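Local coordinates for protein glycerol-3-phosphate dehydrogenase [NAD(P)+] (Coxiella burnetii, PDB 3K96) that probably catalyses the NAD(P)H-dependent reduction of dihydroxyacetone phosphate to sn-glycerol 3-phosphate, the precursor for phospholipid synthesis, at residues R236-G248 against L261-T275. Sequence-based numbering, arbitrary orientation. Where two conformers were deposited one is given.
Sequences RAALITRGLTEMG and LTGLAGLGDLVLTCT
Leu261 and Leu244 lie alongside each other, pointing opposite ways, with their CD1 methyls 3.6 Å apart, and the same Leu261 CD1 lies 3.7 Å from Met247 CG. The other branch fits over a bare stretch of backbone: Leu261 CD2 sits 3.6 Å from Gly248 CA, where there is no side chain in the way. Met247, bent at its thioether (chi3 -70°), meets Leu270 tip to tip, CE to CD1, while Leu270 CD2 touches both Leu244 CD1 and Ile240 CG2. Farther along, Ile240 CD1 packs 3.7 Å from Cys274 CB. At the polar end Thr275 CG2 stands 3.8 Å above the centre of the Arg236 guanidinium plane. A water in that plane accepts from Arg236 NH1 (2.7 Å) and donates to Thr275 O, and Asp227 forms a salt bridge with the same NH1. Thr275 OG1 donates to Val271 O at 2.7 Å, which fixes the methyl's direction.

The axes of 236-248 and 264-275 run roughly antiparallel (148°), 10.9 Å apart at closest approach, inside the helical C-terminal domain; Leu261 comes from the end of the preceding short helix. Helix 206-228 touches Met247 and Cys274, and Leu267 packs on its counterpart in the second subunit. Helix 264-275 also carries Asp269, predicted to bind sn-glycerol 3-phosphate and salt-bridged to Lys134. The join is thus mainly apolar, with a water bridge at the Arg236 end, and lies beside the predicted substrate site.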
# COMPACT_ATOMS: atom_id res chain seq x y z
N ARG A 236 3.45 -8.84 5.21
CA ARG A 236 2.70 -7.62 5.49
C ARG A 236 1.96 -7.17 4.25
O ARG A 236 0.81 -6.81 4.33
CB ARG A 236 3.60 -6.51 6.02
CG ARG A 236 2.85 -5.21 6.32
CD ARG A 236 3.71 -4.21 7.00
NE ARG A 236 4.79 -3.74 6.16
CZ ARG A 236 5.74 -2.90 6.55
NH1 ARG A 236 5.75 -2.44 7.78
NH2 ARG A 236 6.68 -2.51 5.70
N ALA A 237 2.60 -7.22 3.09
CA ALA A 237 1.97 -6.78 1.84
C ALA A 237 0.80 -7.68 1.50
O ALA A 237 -0.24 -7.22 1.06
CB ALA A 237 2.99 -6.75 0.68
N ALA A 238 0.96 -8.98 1.72
CA ALA A 238 -0.11 -9.94 1.47
C ALA A 238 -1.32 -9.64 2.39
O ALA A 238 -2.47 -9.73 1.97
CB ALA A 238 0.39 -11.36 1.68
N LEU A 239 -1.05 -9.31 3.65
CA LEU A 239 -2.12 -8.96 4.60
C LEU A 239 -2.79 -7.62 4.24
O LEU A 239 -3.99 -7.46 4.41
CB LEU A 239 -1.59 -8.90 6.04
CG LEU A 239 -1.16 -10.27 6.62
CD1 LEU A 239 -0.41 -10.14 7.95
CD2 LEU A 239 -2.37 -11.15 6.78
N ILE A 240 -2.01 -6.66 3.75
CA ILE A 240 -2.62 -5.39 3.31
C ILE A 240 -3.56 -5.68 2.12
O ILE A 240 -4.70 -5.18 2.05
CB ILE A 240 -1.54 -4.35 2.94
CG1 ILE A 240 -0.83 -3.87 4.22
CG2 ILE A 240 -2.16 -3.17 2.21
CD1 ILE A 240 0.45 -2.94 3.98
N THR A 241 -3.11 -6.53 1.21
CA THR A 241 -3.90 -6.88 0.07
C THR A 241 -5.20 -7.55 0.53
O THR A 241 -6.28 -7.21 0.05
CB THR A 241 -3.12 -7.80 -0.88
OG1 THR A 241 -1.94 -7.13 -1.33
CG2 THR A 241 -3.97 -8.18 -2.07
N ARG A 242 -5.12 -8.49 1.47
CA ARG A 242 -6.33 -9.15 1.97
C ARG A 242 -7.20 -8.17 2.72
O ARG A 242 -8.42 -8.25 2.68
CB ARG A 242 -6.02 -10.32 2.90
CG ARG A 242 -5.42 -11.51 2.20
CD ARG A 242 -5.75 -12.75 3.00
NE ARG A 242 -7.20 -12.96 3.05
CZ ARG A 242 -7.80 -13.90 3.77
NH1 ARG A 242 -9.13 -14.00 3.75
NH2 ARG A 242 -7.09 -14.74 4.53
N GLY A 243 -6.57 -7.25 3.43
CA GLY A 243 -7.30 -6.25 4.15
C GLY A 243 -8.19 -5.43 3.24
O GLY A 243 -9.35 -5.20 3.55
N LEU A 244 -7.64 -4.98 2.12
CA LEU A 244 -8.39 -4.16 1.19
C LEU A 244 -9.60 -4.96 0.66
O LEU A 244 -10.68 -4.41 0.45
CB LEU A 244 -7.51 -3.65 0.04
CG LEU A 244 -8.11 -2.45 -0.71
CD1 LEU A 244 -8.05 -1.21 0.23
CD2 LEU A 244 -7.41 -2.12 -2.02
N THR A 245 -9.42 -6.27 0.46
CA THR A 245 -10.54 -7.12 0.00
C THR A 245 -11.73 -7.10 0.98
O THR A 245 -12.89 -6.97 0.55
CB THR A 245 -10.08 -8.58 -0.25
OG1 THR A 245 -9.07 -8.57 -1.27
CG2 THR A 245 -11.25 -9.46 -0.69
N GLU A 246 -11.49 -7.24 2.28
CA GLU A 246 -12.64 -7.21 3.21
C GLU A 246 -13.18 -5.80 3.40
O GLU A 246 -14.38 -5.62 3.65
CB GLU A 246 -12.39 -7.93 4.55
CG GLU A 246 -11.39 -7.35 5.47
CD GLU A 246 -11.06 -8.33 6.61
OE1 GLU A 246 -11.34 -8.02 7.79
OE2 GLU A 246 -10.53 -9.44 6.32
N MET A 247 -12.30 -4.81 3.29
CA MET A 247 -12.72 -3.42 3.36
C MET A 247 -13.70 -3.22 2.17
O MET A 247 -14.77 -2.66 2.33
CB MET A 247 -11.52 -2.48 3.26
CG MET A 247 -11.85 -0.98 3.37
SD MET A 247 -10.40 0.08 3.11
CE MET A 247 -9.47 -0.25 4.59
N GLY A 248 -13.34 -3.74 1.00
CA GLY A 248 -14.18 -3.60 -0.20
C GLY A 248 -15.54 -4.27 -0.06
O GLY A 248 -16.56 -3.75 -0.53
N LEU A 261 -12.32 2.79 -2.65
CA LEU A 261 -11.43 1.76 -2.10
C LEU A 261 -9.97 1.88 -2.57
O LEU A 261 -9.04 1.70 -1.79
CB LEU A 261 -11.98 0.41 -2.48
CG LEU A 261 -11.34 -0.81 -1.86
CD1 LEU A 261 -11.59 -0.83 -0.33
CD2 LEU A 261 -11.96 -2.03 -2.57
N THR A 262 -9.78 2.21 -3.84
CA THR A 262 -8.45 2.35 -4.40
C THR A 262 -7.94 3.79 -4.30
O THR A 262 -6.86 4.11 -4.80
CB THR A 262 -8.44 1.91 -5.87
OG1 THR A 262 -9.39 2.69 -6.59
CG2 THR A 262 -8.80 0.43 -5.99
N GLY A 263 -8.73 4.66 -3.65
CA GLY A 263 -8.35 6.08 -3.51
C GLY A 263 -7.67 6.40 -2.19
O GLY A 263 -7.26 5.51 -1.44
N LEU A 264 -7.58 7.71 -1.89
CA LEU A 264 -6.94 8.20 -0.69
C LEU A 264 -7.53 7.69 0.60
O LEU A 264 -6.78 7.37 1.53
CB LEU A 264 -6.96 9.73 -0.69
CG LEU A 264 -6.14 10.43 -1.77
CD1 LEU A 264 -6.57 11.90 -1.99
CD2 LEU A 264 -4.62 10.32 -1.42
N ALA A 265 -8.87 7.59 0.66
CA ALA A 265 -9.57 7.17 1.89
C ALA A 265 -9.48 5.64 2.12
O ALA A 265 -9.61 5.17 3.25
CB ALA A 265 -11.02 7.64 1.85
N GLY A 266 -9.22 4.89 1.06
CA GLY A 266 -9.09 3.44 1.19
C GLY A 266 -7.61 3.13 1.19
O GLY A 266 -6.93 3.28 2.21
N LEU A 267 -7.11 2.75 0.02
CA LEU A 267 -5.69 2.41 -0.18
C LEU A 267 -4.68 3.38 0.42
O LEU A 267 -3.73 2.96 1.08
CB LEU A 267 -5.41 2.28 -1.68
CG LEU A 267 -3.95 2.18 -2.10
CD1 LEU A 267 -3.33 0.93 -1.54
CD2 LEU A 267 -3.85 2.23 -3.61
N GLY A 268 -4.87 4.68 0.20
CA GLY A 268 -3.91 5.66 0.69
C GLY A 268 -3.70 5.59 2.17
O GLY A 268 -2.57 5.39 2.64
N ASP A 269 -4.79 5.77 2.91
CA ASP A 269 -4.77 5.75 4.37
C ASP A 269 -4.33 4.37 4.88
O ASP A 269 -3.65 4.25 5.90
CB ASP A 269 -6.16 6.08 4.89
CG ASP A 269 -6.15 6.70 6.27
OD1 ASP A 269 -5.07 6.91 6.87
OD2 ASP A 269 -7.26 7.01 6.76
N LEU A 270 -4.71 3.32 4.18
CA LEU A 270 -4.34 1.97 4.63
C LEU A 270 -2.85 1.73 4.55
O LEU A 270 -2.25 1.22 5.49
CB LEU A 270 -5.07 0.91 3.84
CG LEU A 270 -4.89 -0.56 4.24
CD1 LEU A 270 -5.49 -0.83 5.60
CD2 LEU A 270 -5.58 -1.41 3.18
N VAL A 271 -2.24 2.08 3.43
CA VAL A 271 -0.81 1.85 3.30
C VAL A 271 -0.04 2.66 4.32
O VAL A 271 0.87 2.14 4.96
CB VAL A 271 -0.30 2.07 1.86
CG1 VAL A 271 -1.01 1.11 0.93
CG2 VAL A 271 -0.49 3.51 1.41
N LEU A 272 -0.44 3.91 4.52
CA LEU A 272 0.20 4.77 5.51
C LEU A 272 0.13 4.17 6.89
O LEU A 272 1.16 4.02 7.58
CB LEU A 272 -0.48 6.15 5.56
CG LEU A 272 -0.04 7.03 6.75
CD1 LEU A 272 1.43 7.44 6.59
CD2 LEU A 272 -0.92 8.27 6.88
N THR A 273 -1.07 3.77 7.29
CA THR A 273 -1.29 3.31 8.66
C THR A 273 -0.71 1.92 8.94
O THR A 273 -0.34 1.62 10.08
CB THR A 273 -2.77 3.32 9.02
OG1 THR A 273 -3.34 4.59 8.60
CG2 THR A 273 -2.96 3.12 10.52
N CYS A 274 -0.63 1.08 7.91
CA CYS A 274 -0.08 -0.26 8.08
C CYS A 274 1.46 -0.31 8.02
O CYS A 274 2.05 -1.34 8.33
CB CYS A 274 -0.67 -1.20 7.04
SG CYS A 274 -2.41 -1.56 7.34
N THR A 275 2.11 0.77 7.63
CA THR A 275 3.55 0.76 7.53
C THR A 275 4.28 1.81 8.36
O THR A 275 5.48 1.77 8.45
CB THR A 275 3.99 0.96 6.06
OG1 THR A 275 3.52 2.23 5.60
CG2 THR A 275 3.42 -0.14 5.17
O HOH W 1 7.41 -0.35 8.39